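Local structure of putative SAM-dependent O-methyltranferase (Podospora anserina, 4YMH) at residues I69-C74 with Y78-W83; T130-E135 with V154-D159; F142-A145 with G149-G152. The protein binds S-adenosylmethionine and its product S-adenosyl-L-homocysteine and probably transfers a methyl group to an oxygen of a substrate, as in cation-dependent O-methyltransferases. All coordinates share one frame; numbering follows the deposited sequence.

Interaction 1: residues I69-C74 with Y78-W83. With SAH (S-adenosyl-L-homocysteine), chain E.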
ATOM      1  N   ILE A  69     -17.075  -8.339   2.999  1.00 19.95           N
ATOM      2  CA  ILE A  69     -15.653  -8.671   3.077  1.00 19.20           C
ATOM      3  C   ILE A  69     -15.518 -10.179   3.259  1.00 22.49           C
ATOM      4  O   ILE A  69     -16.244 -10.780   4.048  1.00 21.67           O
ATOM      5  CB  ILE A  69     -14.943  -7.934   4.248  1.00 20.52           C
ATOM      6  CG1 ILE A  69     -14.879  -6.428   3.982  1.00 24.67           C
ATOM      7  CG2 ILE A  69     -13.523  -8.490   4.478  1.00 21.19           C
ATOM      8  CD1 ILE A  69     -14.311  -5.600   5.139  1.00 22.98           C
ATOM      9  N   LEU A  70     -14.613 -10.789   2.509  1.00 19.54           N
ATOM     10  CA  LEU A  70     -14.288 -12.202   2.711  1.00 20.94           C
ATOM     11  C   LEU A  70     -12.862 -12.313   3.211  1.00 24.28           C
ATOM     12  O   LEU A  70     -11.985 -11.592   2.749  1.00 22.54           O
ATOM     13  CB  LEU A  70     -14.448 -13.006   1.425  1.00 21.22           C
ATOM     14  CG  LEU A  70     -13.887 -14.441   1.490  1.00 21.04           C
ATOM     15  CD1 LEU A  70     -14.662 -15.300   2.500  1.00 23.40           C
ATOM     16  CD2 LEU A  70     -13.875 -15.093   0.122  1.00 24.91           C
ATOM     17  N   GLU A  71     -12.638 -13.217   4.156  1.00 21.63           N
ATOM     18  CA  GLU A  71     -11.314 -13.452   4.702  1.00 24.99           C
ATOM     19  C   GLU A  71     -11.024 -14.952   4.734  1.00 23.72           C
ATOM     20  O   GLU A  71     -11.858 -15.746   5.158  1.00 24.68           O
ATOM     21  CB  GLU A  71     -11.228 -12.838   6.098  1.00 33.44           C
ATOM     22  CG  GLU A  71     -10.237 -13.473   7.019  1.00 38.12           C
ATOM     23  CD  GLU A  71     -10.127 -12.729   8.327  1.00 35.21           C
ATOM     24  OE1 GLU A  71     -10.480 -13.309   9.381  1.00 36.95           O
ATOM     25  OE2 GLU A  71      -9.681 -11.564   8.294  1.00 31.48           O
ATOM     26  N   ILE A  72      -9.853 -15.349   4.254  1.00 23.99           N
ATOM     27  CA  ILE A  72      -9.486 -16.755   4.270  1.00 21.72           C
ATOM     28  C   ILE A  72      -8.345 -16.903   5.269  1.00 25.72           C
ATOM     29  O   ILE A  72      -7.256 -16.359   5.055  1.00 24.06           O
ATOM     30  CB  ILE A  72      -9.082 -17.264   2.872  1.00 25.87           C
ATOM     31  CG1 ILE A  72     -10.138 -16.871   1.832  1.00 23.93           C
ATOM     32  CG2 ILE A  72      -8.893 -18.775   2.891  1.00 28.55           C
ATOM     33  CD1 ILE A  72      -9.834 -17.360   0.409  1.00 25.03           C
ATOM     34  N   GLY A  73      -8.617 -17.601   6.377  1.00 27.81           N
ATOM     35  CA  GLY A  73      -7.652 -17.781   7.451  1.00 25.59           C
ATOM     36  C   GLY A  73      -7.973 -16.856   8.614  1.00 27.04           C
ATOM     37  O   GLY A  73      -7.533 -15.710   8.650  1.00 28.13           O
ATOM     38  N   CYS A  74      -8.743 -17.355   9.579  1.00 24.02           N
ATOM     39  CA  CYS A  74      -9.228 -16.512  10.675  1.00 25.14           C
ATOM     40  C   CYS A  74      -8.237 -16.431  11.842  1.00 27.49           C
ATOM     41  O   CYS A  74      -8.103 -15.374  12.466  1.00 25.77           O
ATOM     42  CB  CYS A  74     -10.579 -17.034  11.175  1.00 26.76           C
ATOM     43  SG  CYS A  74     -11.385 -15.979  12.401  1.00 29.84           S
ATOM     44  N   TYR A  78      -8.316 -11.732  14.896  1.00 22.84           N
ATOM     45  CA  TYR A  78      -7.767 -10.369  14.893  1.00 23.37           C
ATOM     46  C   TYR A  78      -8.087  -9.581  13.624  1.00 24.87           C
ATOM     47  O   TYR A  78      -8.562  -8.437  13.702  1.00 19.59           O
ATOM     48  CB  TYR A  78      -6.248 -10.410  15.095  1.00 25.27           C
ATOM     49  CG  TYR A  78      -5.554  -9.062  14.986  1.00 22.79           C
ATOM     50  CD1 TYR A  78      -5.751  -8.076  15.950  1.00 25.08           C
ATOM     51  CD2 TYR A  78      -4.689  -8.782  13.927  1.00 21.25           C
ATOM     52  CE1 TYR A  78      -5.113  -6.849  15.856  1.00 24.98           C
ATOM     53  CE2 TYR A  78      -4.046  -7.550  13.828  1.00 21.30           C
ATOM     54  CZ  TYR A  78      -4.264  -6.590  14.798  1.00 22.72           C
ATOM     55  OH  TYR A  78      -3.636  -5.359  14.722  1.00 23.57           O
ATOM     56  N   SER A  79      -7.832 -10.170  12.456  1.00 23.70           N
ATOM     57  CA  SER A  79      -8.077  -9.428  11.219  1.00 22.93           C
ATOM     58  C   SER A  79      -9.581  -9.313  10.952  1.00 25.68           C
ATOM     59  O   SER A  79     -10.033  -8.284  10.464  1.00 20.42           O
ATOM     60  CB  SER A  79      -7.339 -10.044  10.014  1.00 25.88           C
ATOM     61  OG  SER A  79      -7.645 -11.409   9.817  1.00 25.33           O
ATOM     62  N   ALA A  80     -10.363 -10.334  11.306  1.00 22.78           N
ATOM     63  CA  ALA A  80     -11.822 -10.209  11.213  1.00 24.49           C
ATOM     64  C   ALA A  80     -12.346  -9.044  12.063  1.00 27.39           C
ATOM     65  O   ALA A  80     -13.227  -8.298  11.626  1.00 28.38           O
ATOM     66  CB  ALA A  80     -12.511 -11.518  11.634  1.00 26.24           C
ATOM     67  N   LEU A  81     -11.811  -8.883  13.274  1.00 23.79           N
ATOM     68  CA  LEU A  81     -12.254  -7.792  14.131  1.00 23.06           C
ATOM     69  C   LEU A  81     -11.758  -6.440  13.606  1.00 25.14           C
ATOM     70  O   LEU A  81     -12.434  -5.416  13.792  1.00 24.61           O
ATOM     71  CB  LEU A  81     -11.799  -8.011  15.578  1.00 24.91           C
ATOM     72  CG  LEU A  81     -12.506  -9.182  16.284  1.00 27.82           C
ATOM     73  CD1 LEU A  81     -11.839  -9.517  17.620  1.00 29.97           C
ATOM     74  CD2 LEU A  81     -13.987  -8.869  16.487  1.00 23.24           C
ATOM     75  N   ALA A  82     -10.594  -6.431  12.952  1.00 25.95           N
ATOM     76  CA  ALA A  82     -10.147  -5.202  12.288  1.00 24.45           C
ATOM     77  C   ALA A  82     -11.130  -4.785  11.189  1.00 24.87           C
ATOM     78  O   ALA A  82     -11.546  -3.624  11.131  1.00 26.60           O
ATOM     79  CB  ALA A  82      -8.741  -5.369  11.703  1.00 18.23           C
ATOM     80  N   TRP A  83     -11.500  -5.729  10.323  1.00 22.62           N
ATOM     81  CA  TRP A  83     -12.485  -5.446   9.271  1.00 23.99           C
ATOM     82  C   TRP A  83     -13.811  -4.968   9.861  1.00 26.50           C
ATOM     83  O   TRP A  83     -14.452  -4.025   9.358  1.00 24.06           O
ATOM     84  CB  TRP A  83     -12.733  -6.695   8.403  1.00 22.11           C
ATOM     85  CG  TRP A  83     -11.509  -7.255   7.713  1.00 20.66           C
ATOM     86  CD1 TRP A  83     -11.072  -8.552   7.751  1.00 24.46           C
ATOM     87  CD2 TRP A  83     -10.578  -6.546   6.885  1.00 23.32           C
ATOM     88  NE1 TRP A  83      -9.927  -8.688   7.006  1.00 23.32           N
ATOM     89  CE2 TRP A  83      -9.602  -7.473   6.465  1.00 24.31           C
ATOM     90  CE3 TRP A  83     -10.473  -5.215   6.458  1.00 20.59           C
ATOM     91  CZ2 TRP A  83      -8.534  -7.112   5.638  1.00 20.48           C
ATOM     92  CZ3 TRP A  83      -9.416  -4.860   5.645  1.00 23.69           C
ATOM     93  CH2 TRP A  83      -8.459  -5.808   5.237  1.00 16.22           C
TER
HETATM   94  N   SAH E1001      -5.676 -13.595   9.498  1.00 31.95           N
HETATM   95  CA  SAH E1001      -5.138 -13.812  10.811  1.00 35.69           C
HETATM   96  CB  SAH E1001      -4.039 -14.870  10.800  1.00 32.83           C
HETATM   97  CG  SAH E1001      -4.251 -16.089   9.908  1.00 29.14           C
HETATM   98  SD  SAH E1001      -2.981 -17.273  10.159  1.00 31.51           S
HETATM   99  C   SAH E1001      -4.574 -12.540  11.386  1.00 35.76           C
HETATM  100  O   SAH E1001      -4.434 -12.432  12.581  1.00 30.25           O
HETATM  101  OXT SAH E1001      -4.257 -11.636  10.628  1.00 36.11           O
HETATM  102  C5' SAH E1001      -3.556 -18.474   9.029  1.00 30.17           C
HETATM  103  C4' SAH E1001      -4.792 -19.234   9.486  1.00 30.11           C
HETATM  104  O4' SAH E1001      -5.274 -20.030   8.420  1.00 33.68           O
HETATM  105  C3' SAH E1001      -4.506 -20.195  10.614  1.00 32.92           C
HETATM  106  O3' SAH E1001      -5.382 -19.977  11.694  1.00 33.00           O
HETATM  107  C2' SAH E1001      -4.738 -21.559  10.019  1.00 31.31           C
HETATM  108  O2' SAH E1001      -5.193 -22.500  10.938  1.00 28.94           O
HETATM  109  C1' SAH E1001      -5.697 -21.287   8.886  1.00 32.84           C
HETATM  110  N9  SAH E1001      -5.619 -22.269   7.796  1.00 33.36           N
HETATM  111  C8  SAH E1001      -4.545 -22.876   7.324  1.00 32.96           C
HETATM  112  N7  SAH E1001      -4.860 -23.689   6.332  1.00 28.91           N
HETATM  113  C5  SAH E1001      -6.156 -23.605   6.152  1.00 30.80           C
HETATM  114  C6  SAH E1001      -7.141 -24.197   5.250  1.00 30.09           C
HETATM  115  N6  SAH E1001      -6.733 -25.063   4.350  1.00 32.24           N
HETATM  116  N1  SAH E1001      -8.418 -23.840   5.361  1.00 29.65           N
HETATM  117  C2  SAH E1001      -8.790 -22.951   6.275  1.00 29.99           C
HETATM  118  N3  SAH E1001      -7.962 -22.367   7.120  1.00 28.46           N
HETATM  119  C4  SAH E1001      -6.655 -22.651   7.105  1.00 31.11           C
HETATM  120  O   HOH W   1      -9.212 -12.831  11.707  1.00 23.75           O

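Interaction 2: residues T130-E135 with V154-D159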
ATOM      1  N   THR A 130     -14.938 -24.981   1.169  1.00 34.14           N
ATOM      2  CA  THR A 130     -16.003 -24.054   1.585  1.00 33.03           C
ATOM      3  C   THR A 130     -16.048 -22.803   0.715  1.00 31.77           C
ATOM      4  O   THR A 130     -17.126 -22.288   0.449  1.00 35.78           O
ATOM      5  CB  THR A 130     -15.872 -23.635   3.064  1.00 30.70           C
ATOM      6  OG1 THR A 130     -14.625 -22.971   3.264  1.00 28.56           O
ATOM      7  CG2 THR A 130     -15.943 -24.866   3.977  1.00 33.67           C
ATOM      8  N   LEU A 131     -14.890 -22.329   0.256  1.00 28.38           N
ATOM      9  CA  LEU A 131     -14.838 -21.145  -0.614  1.00 26.48           C
ATOM     10  C   LEU A 131     -15.720 -21.335  -1.853  1.00 27.75           C
ATOM     11  O   LEU A 131     -16.390 -20.403  -2.288  1.00 27.63           O
ATOM     12  CB  LEU A 131     -13.395 -20.834  -1.037  1.00 24.69           C
ATOM     13  CG  LEU A 131     -13.155 -19.705  -2.052  1.00 23.43           C
ATOM     14  CD1 LEU A 131     -13.554 -18.351  -1.471  1.00 24.07           C
ATOM     15  CD2 LEU A 131     -11.685 -19.687  -2.492  1.00 26.85           C
ATOM     16  N   LYS A 132     -15.753 -22.549  -2.396  1.00 29.86           N
ATOM     17  CA  LYS A 132     -16.587 -22.833  -3.569  1.00 32.21           C
ATOM     18  C   LYS A 132     -18.085 -22.754  -3.271  1.00 36.55           C
ATOM     19  O   LYS A 132     -18.893 -22.563  -4.180  1.00 40.03           O
ATOM     20  CB  LYS A 132     -16.259 -24.212  -4.145  1.00 37.19           C
ATOM     21  CG  LYS A 132     -14.853 -24.316  -4.692  1.00 37.26           C
ATOM     22  CD  LYS A 132     -14.551 -25.708  -5.220  1.00 41.40           C
ATOM     23  CE  LYS A 132     -13.081 -25.802  -5.598  1.00 43.22           C
ATOM     24  NZ  LYS A 132     -12.758 -27.056  -6.319  1.00 46.73           N
ATOM     25  N   THR A 133     -18.456 -22.895  -2.003  1.00 34.77           N
ATOM     26  CA  THR A 133     -19.868 -22.874  -1.629  1.00 38.27           C
ATOM     27  C   THR A 133     -20.404 -21.459  -1.444  1.00 37.07           C
ATOM     28  O   THR A 133     -21.609 -21.263  -1.340  1.00 35.46           O
ATOM     29  CB  THR A 133     -20.124 -23.628  -0.324  1.00 40.28           C
ATOM     30  OG1 THR A 133     -19.522 -22.903   0.755  1.00 41.86           O
ATOM     31  CG2 THR A 133     -19.545 -25.018  -0.394  1.00 45.71           C
ATOM     32  N   LEU A 134     -19.514 -20.477  -1.377  1.00 34.50           N
ATOM     33  CA  LEU A 134     -19.957 -19.105  -1.155  1.00 33.15           C
ATOM     34  C   LEU A 134     -20.741 -18.565  -2.350  1.00 35.59           C
ATOM     35  O   LEU A 134     -20.487 -18.950  -3.491  1.00 33.08           O
ATOM     36  CB  LEU A 134     -18.767 -18.209  -0.853  1.00 28.48           C
ATOM     37  CG  LEU A 134     -17.968 -18.585   0.395  1.00 27.76           C
ATOM     38  CD1 LEU A 134     -16.929 -17.521   0.691  1.00 25.60           C
ATOM     39  CD2 LEU A 134     -18.902 -18.820   1.595  1.00 29.29           C
ATOM     40  N   GLU A 135     -21.693 -17.677  -2.076  1.00 38.11           N
ATOM     41  CA  GLU A 135     -22.521 -17.070  -3.116  1.00 44.78           C
ATOM     42  C   GLU A 135     -22.330 -15.549  -3.184  1.00 38.44           C
ATOM     43  O   GLU A 135     -21.856 -14.931  -2.235  1.00 35.98           O
ATOM     44  CB  GLU A 135     -23.997 -17.399  -2.873  1.00 55.35           C
ATOM     45  CG  GLU A 135     -24.302 -18.888  -2.755  1.00 66.71           C
ATOM     46  CD  GLU A 135     -24.621 -19.536  -4.093  1.00 75.43           C
ATOM     47  OE1 GLU A 135     -24.755 -18.800  -5.094  1.00 79.20           O
ATOM     48  OE2 GLU A 135     -24.735 -20.780  -4.146  1.00 77.06           O
ATOM     49  N   VAL A 154      -7.368 -18.098  -5.385  1.00 20.30           N
ATOM     50  CA  VAL A 154      -7.581 -16.974  -6.295  1.00 17.89           C
ATOM     51  C   VAL A 154      -8.289 -17.517  -7.525  1.00 21.20           C
ATOM     52  O   VAL A 154      -9.222 -16.887  -8.049  1.00 20.70           O
ATOM     53  CB  VAL A 154      -6.259 -16.261  -6.671  1.00 19.55           C
ATOM     54  CG1 VAL A 154      -6.480 -15.299  -7.838  1.00 21.29           C
ATOM     55  CG2 VAL A 154      -5.700 -15.501  -5.470  1.00 19.81           C
ATOM     56  N   LYS A 155      -7.923 -18.732  -7.933  1.00 20.98           N
ATOM     57  CA  LYS A 155      -8.543 -19.301  -9.122  1.00 24.45           C
ATOM     58  C   LYS A 155     -10.056 -19.427  -8.897  1.00 25.40           C
ATOM     59  O   LYS A 155     -10.864 -18.978  -9.727  1.00 23.43           O
ATOM     60  CB  LYS A 155      -7.925 -20.665  -9.459  1.00 24.87           C
ATOM     61  CG  LYS A 155      -8.472 -21.306 -10.710  1.00 31.58           C
ATOM     62  CD  LYS A 155      -7.896 -22.699 -10.884  1.00 35.49           C
ATOM     63  CE  LYS A 155      -8.620 -23.470 -11.970  1.00 42.88           C
ATOM     64  NZ  LYS A 155      -8.531 -22.715 -13.240  1.00 46.58           N
ATOM     65  N   THR A 156     -10.426 -19.974  -7.741  1.00 24.79           N
ATOM     66  CA  THR A 156     -11.833 -20.182  -7.431  1.00 23.76           C
ATOM     67  C   THR A 156     -12.511 -18.828  -7.448  1.00 23.59           C
ATOM     68  O   THR A 156     -13.556 -18.640  -8.095  1.00 27.26           O
ATOM     69  CB  THR A 156     -12.026 -20.879  -6.066  1.00 24.36           C
ATOM     70  OG1 THR A 156     -11.583 -22.241  -6.160  1.00 26.45           O
ATOM     71  CG2 THR A 156     -13.497 -20.878  -5.641  1.00 23.21           C
ATOM     72  N   ILE A 157     -11.847 -17.863  -6.821  1.00 21.83           N
ATOM     73  CA  ILE A 157     -12.435 -16.540  -6.649  1.00 25.56           C
ATOM     74  C   ILE A 157     -12.713 -15.934  -8.011  1.00 25.52           C
ATOM     75  O   ILE A 157     -13.798 -15.410  -8.263  1.00 22.87           O
ATOM     76  CB  ILE A 157     -11.516 -15.635  -5.814  1.00 23.31           C
ATOM     77  CG1 ILE A 157     -11.600 -16.050  -4.346  1.00 23.83           C
ATOM     78  CG2 ILE A 157     -11.892 -14.185  -5.978  1.00 25.33           C
ATOM     79  CD1 ILE A 157     -10.485 -15.515  -3.487  1.00 21.19           C
ATOM     80  N   LEU A 158     -11.774 -16.085  -8.935  1.00 22.88           N
ATOM     81  CA  LEU A 158     -12.009 -15.465 -10.223  1.00 21.55           C
ATOM     82  C   LEU A 158     -12.987 -16.302 -11.032  1.00 26.07           C
ATOM     83  O   LEU A 158     -13.857 -15.747 -11.710  1.00 25.96           O
ATOM     84  CB  LEU A 158     -10.711 -15.279 -10.981  1.00 20.88           C
ATOM     85  CG  LEU A 158      -9.741 -14.378 -10.224  1.00 18.88           C
ATOM     86  CD1 LEU A 158      -8.383 -14.438 -10.909  1.00 19.73           C
ATOM     87  CD2 LEU A 158     -10.261 -12.941 -10.169  1.00 19.41           C
ATOM     88  N   ASP A 159     -12.878 -17.628 -10.932  1.00 24.04           N
ATOM     89  CA  ASP A 159     -13.684 -18.485 -11.804  1.00 26.56           C
ATOM     90  C   ASP A 159     -15.163 -18.325 -11.486  1.00 32.04           C
ATOM     91  O   ASP A 159     -16.007 -18.342 -12.387  1.00 27.83           O
ATOM     92  CB  ASP A 159     -13.290 -19.960 -11.675  1.00 30.13           C
ATOM     93  CG  ASP A 159     -11.966 -20.290 -12.359  1.00 34.64           C
ATOM     94  OD1 ASP A 159     -11.404 -19.432 -13.079  1.00 32.46           O
ATOM     95  OD2 ASP A 159     -11.500 -21.437 -12.190  1.00 35.49           O
TER

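Interaction 3: residues F142-A145 with G149-G152. With SAH (S-adenosyl-L-homocysteine), chain E.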
ATOM      1  N   PHE A 142      -9.443 -10.863   1.702  1.00 16.77           N
ATOM      2  CA  PHE A 142      -8.154 -10.958   2.375  1.00 19.83           C
ATOM      3  C   PHE A 142      -7.713 -12.419   2.428  1.00 20.72           C
ATOM      4  O   PHE A 142      -8.335 -13.214   3.124  1.00 22.73           O
ATOM      5  CB  PHE A 142      -8.273 -10.369   3.790  1.00 23.28           C
ATOM      6  CG  PHE A 142      -6.967 -10.289   4.554  1.00 24.91           C
ATOM      7  CD1 PHE A 142      -5.847  -9.676   3.997  1.00 24.66           C
ATOM      8  CD2 PHE A 142      -6.890 -10.768   5.859  1.00 23.03           C
ATOM      9  CE1 PHE A 142      -4.651  -9.574   4.715  1.00 19.59           C
ATOM     10  CE2 PHE A 142      -5.708 -10.671   6.589  1.00 19.04           C
ATOM     11  CZ  PHE A 142      -4.581 -10.076   6.010  1.00 13.24           C
ATOM     12  N   VAL A 143      -6.636 -12.769   1.716  1.00 17.24           N
ATOM     13  CA  VAL A 143      -6.130 -14.146   1.672  1.00 19.68           C
ATOM     14  C   VAL A 143      -4.951 -14.294   2.618  1.00 22.56           C
ATOM     15  O   VAL A 143      -3.894 -13.703   2.394  1.00 18.19           O
ATOM     16  CB  VAL A 143      -5.686 -14.543   0.251  1.00 20.77           C
ATOM     17  CG1 VAL A 143      -5.255 -16.028   0.197  1.00 16.95           C
ATOM     18  CG2 VAL A 143      -6.799 -14.273  -0.716  1.00 20.48           C
ATOM     19  N   ASP A 144      -5.125 -15.069   3.680  1.00 22.53           N
ATOM     20  CA  ASP A 144      -4.097 -15.154   4.700  1.00 23.15           C
ATOM     21  C   ASP A 144      -4.058 -16.554   5.310  1.00 22.90           C
ATOM     22  O   ASP A 144      -3.804 -16.693   6.492  1.00 25.86           O
ATOM     23  CB  ASP A 144      -4.360 -14.085   5.774  1.00 22.75           C
ATOM     24  CG  ASP A 144      -3.178 -13.869   6.724  1.00 28.06           C
ATOM     25  OD1 ASP A 144      -2.035 -14.245   6.394  1.00 27.66           O
ATOM     26  OD2 ASP A 144      -3.407 -13.323   7.825  1.00 27.35           O
ATOM     27  N   ALA A 145      -4.317 -17.584   4.504  1.00 19.40           N
ATOM     28  CA  ALA A 145      -4.366 -18.966   5.012  1.00 23.65           C
ATOM     29  C   ALA A 145      -3.110 -19.775   4.644  1.00 22.11           C
ATOM     30  O   ALA A 145      -1.997 -19.243   4.671  1.00 22.03           O
ATOM     31  CB  ALA A 145      -5.614 -19.668   4.499  1.00 24.98           C
ATOM     32  N   GLY A 149      -2.008 -22.841  -0.746  1.00 21.74           N
ATOM     33  CA  GLY A 149      -3.364 -22.789  -1.280  1.00 21.59           C
ATOM     34  C   GLY A 149      -3.773 -21.511  -2.020  1.00 22.35           C
ATOM     35  O   GLY A 149      -4.833 -21.470  -2.668  1.00 22.33           O
ATOM     36  N   TYR A 150      -2.933 -20.476  -1.951  1.00 22.19           N
ATOM     37  CA  TYR A 150      -3.292 -19.159  -2.493  1.00 17.29           C
ATOM     38  C   TYR A 150      -3.722 -19.225  -3.958  1.00 20.77           C
ATOM     39  O   TYR A 150      -4.771 -18.678  -4.338  1.00 22.00           O
ATOM     40  CB  TYR A 150      -2.120 -18.173  -2.360  1.00 18.72           C
ATOM     41  CG  TYR A 150      -1.926 -17.532  -0.996  1.00 19.23           C
ATOM     42  CD1 TYR A 150      -2.313 -18.179   0.169  1.00 18.24           C
ATOM     43  CD2 TYR A 150      -1.330 -16.280  -0.880  1.00 15.09           C
ATOM     44  CE1 TYR A 150      -2.109 -17.594   1.417  1.00 18.35           C
ATOM     45  CE2 TYR A 150      -1.134 -15.683   0.356  1.00 15.46           C
ATOM     46  CZ  TYR A 150      -1.519 -16.348   1.498  1.00 18.85           C
ATOM     47  OH  TYR A 150      -1.309 -15.755   2.719  1.00 18.44           O
ATOM     48  N   ALA A 151      -2.921 -19.893  -4.785  1.00 22.78           N
ATOM     49  CA  ALA A 151      -3.228 -19.968  -6.211  1.00 20.98           C
ATOM     50  C   ALA A 151      -4.628 -20.539  -6.399  1.00 22.90           C
ATOM     51  O   ALA A 151      -5.478 -19.934  -7.079  1.00 27.30           O
ATOM     52  CB  ALA A 151      -2.199 -20.798  -6.944  1.00 18.52           C
ATOM     53  N   GLY A 152      -4.894 -21.649  -5.712  1.00 21.76           N
ATOM     54  CA  GLY A 152      -6.186 -22.307  -5.827  1.00 21.71           C
ATOM     55  C   GLY A 152      -7.311 -21.375  -5.403  1.00 21.07           C
ATOM     56  O   GLY A 152      -8.341 -21.247  -6.099  1.00 25.92           O
TER
HETATM   57  N   SAH E1001      -5.676 -13.595   9.498  1.00 31.95           N
HETATM   58  CA  SAH E1001      -5.138 -13.812  10.811  1.00 35.69           C
HETATM   59  CB  SAH E1001      -4.039 -14.870  10.800  1.00 32.83           C
HETATM   60  CG  SAH E1001      -4.251 -16.089   9.908  1.00 29.14           C
HETATM   61  SD  SAH E1001      -2.981 -17.273  10.159  1.00 31.51           S
HETATM   62  C   SAH E1001      -4.574 -12.540  11.386  1.00 35.76           C
HETATM   63  O   SAH E1001      -4.434 -12.432  12.581  1.00 30.25           O
HETATM   64  OXT SAH E1001      -4.257 -11.636  10.628  1.00 36.11           O
HETATM   65  C5' SAH E1001      -3.556 -18.474   9.029  1.00 30.17           C
HETATM   66  C4' SAH E1001      -4.792 -19.234   9.486  1.00 30.11           C
HETATM   67  O4' SAH E1001      -5.274 -20.030   8.420  1.00 33.68           O
HETATM   68  C3' SAH E1001      -4.506 -20.195  10.614  1.00 32.92           C
HETATM   69  O3' SAH E1001      -5.382 -19.977  11.694  1.00 33.00           O
HETATM   70  C2' SAH E1001      -4.738 -21.559  10.019  1.00 31.31           C
HETATM   71  O2' SAH E1001      -5.193 -22.500  10.938  1.00 28.94           O
HETATM   72  C1' SAH E1001      -5.697 -21.287   8.886  1.00 32.84           C
HETATM   73  N9  SAH E1001      -5.619 -22.269   7.796  1.00 33.36           N
HETATM   74  C8  SAH E1001      -4.545 -22.876   7.324  1.00 32.96           C
HETATM   75  N7  SAH E1001      -4.860 -23.689   6.332  1.00 28.91           N
HETATM   76  C5  SAH E1001      -6.156 -23.605   6.152  1.00 30.80           C
HETATM   77  C6  SAH E1001      -7.141 -24.197   5.250  1.00 30.09           C
HETATM   78  N6  SAH E1001      -6.733 -25.063   4.350  1.00 32.24           N
HETATM   79  N1  SAH E1001      -8.418 -23.840   5.361  1.00 29.65           N
HETATM   80  C2  SAH E1001      -8.790 -22.951   6.275  1.00 29.99           C
HETATM   81  N3  SAH E1001      -7.962 -22.367   7.120  1.00 28.46           N
HETATM   82  C4  SAH E1001      -6.655 -22.651   7.105  1.00 31.11           C

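Interaction 1: residues I69-C74 with Y78-W83
Ile69 and Trp83, their CA atoms 7.7 Å apart, face each other where strand 69-72 lies against helix 78-83, which runs back antiparallel at 170° with the axes 9.8 Å apart. Glu71 carries the polar part of the contact. With CG anti to the backbone N (chi1 154°) and the chain extended beyond it, the carboxylate reaches the first turn of the helix. Ser79 OG donates to Glu71 OE2 over 2.5 Å, meeting it from above the carboxylate plane, while Trp83 NE1 gives the same oxygen a weak, bent bond of 3.2 Å in the plane of the indole. These are the strand and helix of the first beta-alpha-beta unit of the class I, Rossmann-like methyltransferase fold, whose glycine-bearing turn receives the cofactor. Gly73 O (2.9 Å from SAH N) and Ser79 OG both accept from the cofactor's amino group. A water lies within hydrogen-bonding distance of Glu71 OE1, Cys74 O and Ser79 OG and accepts from Ala80 N, tying turn and helix together; Thr96 also bonds Glu71 OE1. Farther from the ligand, Ile69 CG2 sits over the indole face in a CH-pi contact, 4.1 Å from the five-membered-ring centroid of Trp83.

Interaction 2: residues T130-E135 with V154-D159
Lys132 and Thr156 bring segment 130-135, on helix 127-133, and the helical segment 154-159 together, their CA atoms 6.7 Å apart at the nearest point. The contact is helix-to-helix packing within the Rossmann-like methyltransferase fold: each helix borders strand 138-143 in the chain, one before it and one after, and the two meet beside the sheet. It is small and apolar, and Thr156 is its hub. Leu131 and Thr156 lie alongside, pointing opposite ways. With CG anti to the backbone N (chi1 175°), Leu131 is carried across to the neighbouring helix, and its CD2 lies 3.8 Å from Thr156 CB. The threonine methyl fits between two residues, Thr156 CG2 being 3.8 Å from Leu131 CG and just as near to Lys132 CG. Deeper in, Ile157 comes nearly perpendicular to the leucine, its CG1 4.1 Å from Leu131 CD2. Toward the sheet Leu131 also packs on Leu70 and Leu97, and it touches Leu162 as well, so its branches face the second helix and the strands together. An alanine here would lack both methyl branches and would probably open a gap below Thr156 and Ile157, weakening the seam between the helices and the cover over Leu70. At the solvent side the extended chain of Lys132 passes across Thr156 and contributes its methylenes rather than its charge. The backbone strengthens the join just beyond, where Lys132 O accepts from Gln160 NE2. Thr156 directs its hydroxyl back to its own helix, in a weak hydrogen bond with Gly152 O, and Lys132 CE passes 3.9 Å from Thr156 OG1.

Interaction 3: residues F142-A145 with G149-G152
Val143 CG1 lies over the centre of one face of the Tyr150 ring, a CH-pi contact 3.6 Å from the centroid and only 11° off the ring normal. At the edge, near the ring plane, comes Ala145 O, which is 3.6 Å from Tyr150 CE1. The valine methyl is placed there by a first torsion that sets CG1 anti to the backbone N (chi1 -176°), directing it from the strand end onto the tyrosine. Tyr150 in turn runs back past the valine, and its OH ends 3.5 Å from Asp144 CA, where the hydroxyl is hydrogen-bonded to Asp172 O and Lys147 NZ. That lysine also bonds Ala145 O, so it ties the tyrosine hydroxyl to the turn. The carboxylate of Asp144 stands 75° from the tyrosine ring plane, and Asp144 OD2 accepts from the SAH amino N at 2.8 Å, joining Gly73 O and Ser79 OG in gripping that nitrogen. Ala145 borders the ribose, its CA 3.7 Å from SAH O4'. The contact thus spans the loop at the C-terminal end of a parallel strand, the edge at which Rossmann-like methyltransferases bind their cofactor. Strand 138-143 lies between strands 68-72 and 167-171; Val143 packs on Ile169 and Cys171 of the latter, while Tyr150, at the start of helix 150-159, meets Phe207 of helix 194-212 edge-to-face.

Overall arrangement
The three contacts show how one Rossmann-like sheet serves both cofactor and core. Interaction 1 comes first in the chain; interaction 3 then falls between the two segments of interaction 2. Strands 68-72 and 138-143 are neighbours in the sheet, so interactions 1 and 3, with centres about 13 Å apart, join through backbone pairing and through Trp83 against Phe142, and both touch SAH. Interaction 2 lies farther from the ligand, its centre about 17 Å from that of interaction 1 and 11 Å from that of interaction 3. It shares helix 150-159 with interaction 3, while Leu134 packs on Leu70 and Leu131 on Ile72, linking the helix layer to the strand whose end holds the cofactor.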